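Local atomic coordinates of DNA polymerase (Pyrobaculum calidifontis, PDB entry 5MDN), a protein that probably catalyses template-directed DNA synthesis in an archaeon, adding deoxyribonucleotides to a growing strand, as a family B DNA polymerase. Residues P179-L189 / F235-A246. Residues are numbered along the deposited sequence; the frame is centred on the assembly and turned at random.
Sequences PDPLRDPVVML and FDWPYLSERAKA
Tyr239 and Arg243, one turn apart on the helix, reach into the loop 179-185 and bond to its backbone carbonyls. The phenol OH of Tyr239 donates to Asp184 O at 2.8 Å, arriving from above the carbonyl plane. Pro181 lies over one face of the same ring, its CB 4.1 Å from the centroid in a CH-pi contact, while Val186 CG2 meets the ring edge. Arg243 leaves the helix with CG anti to the backbone N (chi1 -176°) and then bends at chi2, which brings the guanidinium alongside the carbonyls of Pro181 and Asp184. There NH1 gives Pro181 O a nearly straight bond of 2.7 Å (166° at the hydrogen), with the oxygen almost in the guanidinium plane. Asp184 O sits over the centre of one guanidinium face, so this carbonyl, bonded to Tyr239, also lies against the arginine. Further along, Val186 CG2 and Leu240 CD2 pack 4.0 Å apart, and Pro179 CG abuts the edge of Phe235 at CZ.

Behind this shell, Asp208 pairs with Arg243 NE and also accepts from Val186 N, linking arginine and strand start; Arg176 forms a salt bridge with Asp184. The contact thus ties the loop entering strand 186-193 to helix 232-247 of the RNase H-like exonuclease domain, a helix that also carries Asp236, a residue of a magnesium site not occupied in this model. Here the loop is anchored through main-chain oxygens, and the buried arginine's charge is probably balanced by Asp208.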
loop_
_atom_site.group_PDB
_atom_site.type_symbol
_atom_site.label_atom_id
_atom_site.label_comp_id
_atom_site.label_asym_id
_atom_site.label_seq_id
_atom_site.Cartn_x
_atom_site.Cartn_y
_atom_site.Cartn_z
ATOM N N PRO A 179 4.204 4.874 24.183
ATOM C CA PRO A 179 5.056 5.964 24.671
ATOM C C PRO A 179 4.502 7.333 24.304
ATOM O O PRO A 179 3.615 7.488 23.463
ATOM C CB PRO A 179 6.395 5.704 23.980
ATOM C CG PRO A 179 6.035 4.971 22.734
ATOM C CD PRO A 179 4.818 4.147 23.058
ATOM N N ASP A 180 5.061 8.344 24.967
ATOM C CA ASP A 180 4.708 9.736 24.748
ATOM C C ASP A 180 5.994 10.513 24.491
ATOM O O ASP A 180 6.926 10.454 25.311
ATOM C CB ASP A 180 3.953 10.312 25.955
ATOM C CG ASP A 180 3.962 11.827 25.984
ATOM O OD1 ASP A 180 3.502 12.453 25.007
ATOM O OD2 ASP A 180 4.430 12.393 26.993
ATOM N N PRO A 181 6.090 11.247 23.379
ATOM C CA PRO A 181 7.355 11.918 23.043
ATOM C C PRO A 181 7.740 13.041 23.996
ATOM O O PRO A 181 8.887 13.502 23.935
ATOM C CB PRO A 181 7.100 12.457 21.630
ATOM C CG PRO A 181 5.618 12.621 21.558
ATOM C CD PRO A 181 5.051 11.485 22.361
ATOM N N LEU A 182 6.836 13.503 24.862
ATOM C CA LEU A 182 7.177 14.618 25.740
ATOM C C LEU A 182 8.210 14.242 26.800
ATOM O O LEU A 182 8.998 15.100 27.214
ATOM C CB LEU A 182 5.913 15.176 26.391
ATOM C CG LEU A 182 4.940 15.801 25.390
ATOM C CD1 LEU A 182 3.595 16.068 26.040
ATOM C CD2 LEU A 182 5.536 17.074 24.813
ATOM N N ARG A 183 8.231 12.983 27.255
ATOM C CA ARG A 183 9.214 12.565 28.257
ATOM C C ARG A 183 9.916 11.258 27.900
ATOM O O ARG A 183 11.098 11.092 28.220
ATOM C CB ARG A 183 8.579 12.457 29.655
ATOM C CG ARG A 183 7.130 12.028 29.700
ATOM C CD ARG A 183 6.423 12.624 30.925
ATOM N NE ARG A 183 7.152 12.407 32.177
ATOM C CZ ARG A 183 6.727 12.816 33.371
ATOM N NH1 ARG A 183 5.574 13.464 33.479
ATOM N NH2 ARG A 183 7.450 12.579 34.458
ATOM N N ASP A 184 9.229 10.327 27.244
ATOM C CA ASP A 184 9.836 9.024 26.959
ATOM C C ASP A 184 10.889 9.162 25.865
ATOM O O ASP A 184 10.566 9.610 24.758
ATOM C CB ASP A 184 8.775 8.013 26.536
ATOM C CG ASP A 184 7.674 7.862 27.562
ATOM O OD1 ASP A 184 6.870 8.804 27.717
ATOM O OD2 ASP A 184 7.612 6.797 28.211
ATOM N N PRO A 185 12.143 8.795 26.124
ATOM C CA PRO A 185 13.223 9.074 25.174
ATOM C C PRO A 185 13.381 8.003 24.103
ATOM O O PRO A 185 12.983 6.847 24.265
ATOM C CB PRO A 185 14.459 9.110 26.081
ATOM C CG PRO A 185 14.141 8.117 27.143
ATOM C CD PRO A 185 12.655 8.253 27.394
ATOM N N VAL A 186 13.982 8.420 22.989
ATOM C CA VAL A 186 14.389 7.493 21.934
ATOM C C VAL A 186 15.627 6.743 22.421
ATOM O O VAL A 186 16.716 7.314 22.512
ATOM C CB VAL A 186 14.662 8.222 20.613
ATOM C CG1 VAL A 186 15.246 7.264 19.583
ATOM C CG2 VAL A 186 13.385 8.859 20.084
ATOM N N VAL A 187 15.457 5.460 22.740
ATOM C CA VAL A 187 16.506 4.703 23.418
ATOM C C VAL A 187 17.612 4.303 22.446
ATOM O O VAL A 187 18.802 4.473 22.735
ATOM C CB VAL A 187 15.891 3.483 24.134
ATOM C CG1 VAL A 187 16.760 2.244 23.968
ATOM C CG2 VAL A 187 15.670 3.792 25.611
ATOM N N MET A 188 17.243 3.768 21.281
ATOM C CA MET A 188 18.218 3.338 20.290
ATOM C C MET A 188 17.735 3.718 18.899
ATOM O O MET A 188 16.531 3.780 18.636
ATOM C CB MET A 188 18.463 1.822 20.353
ATOM C CG MET A 188 19.516 1.384 21.359
ATOM S SD MET A 188 19.762 -0.403 21.322
ATOM C CE MET A 188 21.267 -0.563 22.279
ATOM N N LEU A 189 18.692 3.978 18.012
ATOM C CA LEU A 189 18.385 4.279 16.615
ATOM C C LEU A 189 19.531 3.749 15.767
ATOM O O LEU A 189 20.649 4.268 15.845
ATOM C CB LEU A 189 18.188 5.780 16.404
ATOM C CG LEU A 189 17.603 6.273 15.076
ATOM C CD1 LEU A 189 16.902 7.608 15.278
ATOM C CD2 LEU A 189 18.671 6.399 14.002
ATOM N N PHE A 235 4.813 5.419 12.798
ATOM C CA PHE A 235 5.325 5.672 14.141
ATOM C C PHE A 235 6.599 6.508 14.134
ATOM O O PHE A 235 6.638 7.559 14.784
ATOM C CB PHE A 235 5.564 4.344 14.872
ATOM C CG PHE A 235 5.934 4.511 16.322
ATOM C CD1 PHE A 235 7.260 4.650 16.704
ATOM C CD2 PHE A 235 4.955 4.525 17.305
ATOM C CE1 PHE A 235 7.603 4.803 18.035
ATOM C CE2 PHE A 235 5.292 4.678 18.640
ATOM C CZ PHE A 235 6.618 4.816 19.004
ATOM N N ASP A 236 7.651 6.053 13.448
ATOM C CA ASP A 236 8.988 6.615 13.633
ATOM C C ASP A 236 9.014 8.119 13.377
ATOM O O ASP A 236 9.390 8.903 14.255
ATOM C CB ASP A 236 9.988 5.894 12.727
ATOM C CG ASP A 236 10.191 4.443 13.122
ATOM O OD1 ASP A 236 9.493 3.969 14.043
ATOM O OD2 ASP A 236 11.056 3.777 12.515
ATOM N N TRP A 237 8.631 8.542 12.171
ATOM C CA TRP A 237 8.668 9.970 11.856
ATOM C C TRP A 237 7.765 10.801 12.759
ATOM O O TRP A 237 8.232 11.836 13.267
ATOM C CB TRP A 237 8.340 10.195 10.376
ATOM C CG TRP A 237 9.464 9.854 9.440
ATOM C CD1 TRP A 237 9.409 9.011 8.369
ATOM C CD2 TRP A 237 10.810 10.348 9.493
ATOM N NE1 TRP A 237 10.635 8.950 7.752
ATOM C CE2 TRP A 237 11.512 9.760 8.422
ATOM C CE3 TRP A 237 11.488 11.230 10.341
ATOM C CZ2 TRP A 237 12.859 10.025 8.177
ATOM C CZ3 TRP A 237 12.825 11.490 10.096
ATOM C CH2 TRP A 237 13.495 10.891 9.024
ATOM N N PRO A 238 6.495 10.447 12.993
ATOM C CA PRO A 238 5.700 11.235 13.952
ATOM C C PRO A 238 6.324 11.322 15.334
ATOM O O PRO A 238 6.188 12.356 16.000
ATOM C CB PRO A 238 4.355 10.499 13.989
ATOM C CG PRO A 238 4.276 9.778 12.703
ATOM C CD PRO A 238 5.678 9.413 12.326
ATOM N N TYR A 239 7.001 10.268 15.792
ATOM C CA TYR A 239 7.608 10.308 17.118
ATOM C C TYR A 239 8.846 11.198 17.131
ATOM O O TYR A 239 8.976 12.081 17.987
ATOM C CB TYR A 239 7.958 8.898 17.586
ATOM C CG TYR A 239 8.108 8.805 19.084
ATOM C CD1 TYR A 239 9.332 9.043 19.694
ATOM C CD2 TYR A 239 7.019 8.501 19.889
ATOM C CE1 TYR A 239 9.470 8.969 21.064
ATOM C CE2 TYR A 239 7.147 8.425 21.261
ATOM C CZ TYR A 239 8.374 8.661 21.844
ATOM O OH TYR A 239 8.502 8.584 23.211
ATOM N N LEU A 240 9.773 10.974 16.194
ATOM C CA LEU A 240 10.985 11.789 16.143
ATOM C C LEU A 240 10.657 13.259 15.911
ATOM O O LEU A 240 11.327 14.143 16.457
ATOM C CB LEU A 240 11.929 11.273 15.059
ATOM C CG LEU A 240 12.612 9.936 15.343
ATOM C CD1 LEU A 240 13.095 9.291 14.052
ATOM C CD2 LEU A 240 13.760 10.117 16.324
ATOM N N SER A 241 9.640 13.541 15.095
ATOM C CA SER A 241 9.225 14.923 14.871
ATOM C C SER A 241 8.819 15.594 16.178
ATOM O O SER A 241 9.286 16.693 16.499
ATOM C CB SER A 241 8.077 14.969 13.862
ATOM O OG SER A 241 7.518 16.269 13.780
ATOM N N GLU A 242 7.938 14.949 16.943
ATOM C CA GLU A 242 7.468 15.534 18.192
ATOM C C GLU A 242 8.496 15.405 19.311
ATOM O O GLU A 242 8.518 16.237 20.225
ATOM C CB GLU A 242 6.142 14.890 18.599
ATOM C CG GLU A 242 5.012 15.169 17.616
ATOM C CD GLU A 242 3.744 14.406 17.939
ATOM O OE1 GLU A 242 3.415 14.277 19.138
ATOM O OE2 GLU A 242 3.076 13.933 16.993
ATOM N N ARG A 243 9.348 14.376 19.266
ATOM C CA ARG A 243 10.420 14.265 20.252
ATOM C C ARG A 243 11.478 15.341 20.042
ATOM O O ARG A 243 11.976 15.925 21.012
ATOM C CB ARG A 243 11.055 12.875 20.194
ATOM C CG ARG A 243 12.128 12.630 21.251
ATOM C CD ARG A 243 11.555 12.739 22.652
ATOM N NE ARG A 243 12.552 12.499 23.692
ATOM C CZ ARG A 243 12.329 12.679 24.991
ATOM N NH1 ARG A 243 11.145 13.101 25.411
ATOM N NH2 ARG A 243 13.291 12.435 25.871
ATOM N N ALA A 244 11.841 15.610 18.785
ATOM C CA ALA A 244 12.860 16.616 18.503
ATOM C C ALA A 244 12.418 18.005 18.941
ATOM O O ALA A 244 13.259 18.849 19.273
ATOM C CB ALA A 244 13.202 16.617 17.013
ATOM N N LYS A 245 11.110 18.264 18.940
ATOM C CA LYS A 245 10.606 19.537 19.440
ATOM C C LYS A 245 10.763 19.632 20.953
ATOM O O LYS A 245 11.205 20.660 21.480
ATOM C CB LYS A 245 9.139 19.706 19.043
ATOM C CG LYS A 245 8.899 19.824 17.547
ATOM C CD LYS A 245 7.436 20.145 17.258
ATOM C CE LYS A 245 7.114 20.055 15.772
ATOM N NZ LYS A 245 7.872 21.059 14.972
ATOM N N ALA A 246 10.391 18.566 21.668
ATOM C CA ALA A 246 10.447 18.578 23.127
ATOM C C ALA A 246 11.871 18.764 23.641
ATOM O O ALA A 246 12.087 19.425 24.663
ATOM C CB ALA A 246 9.841 17.288 23.680
#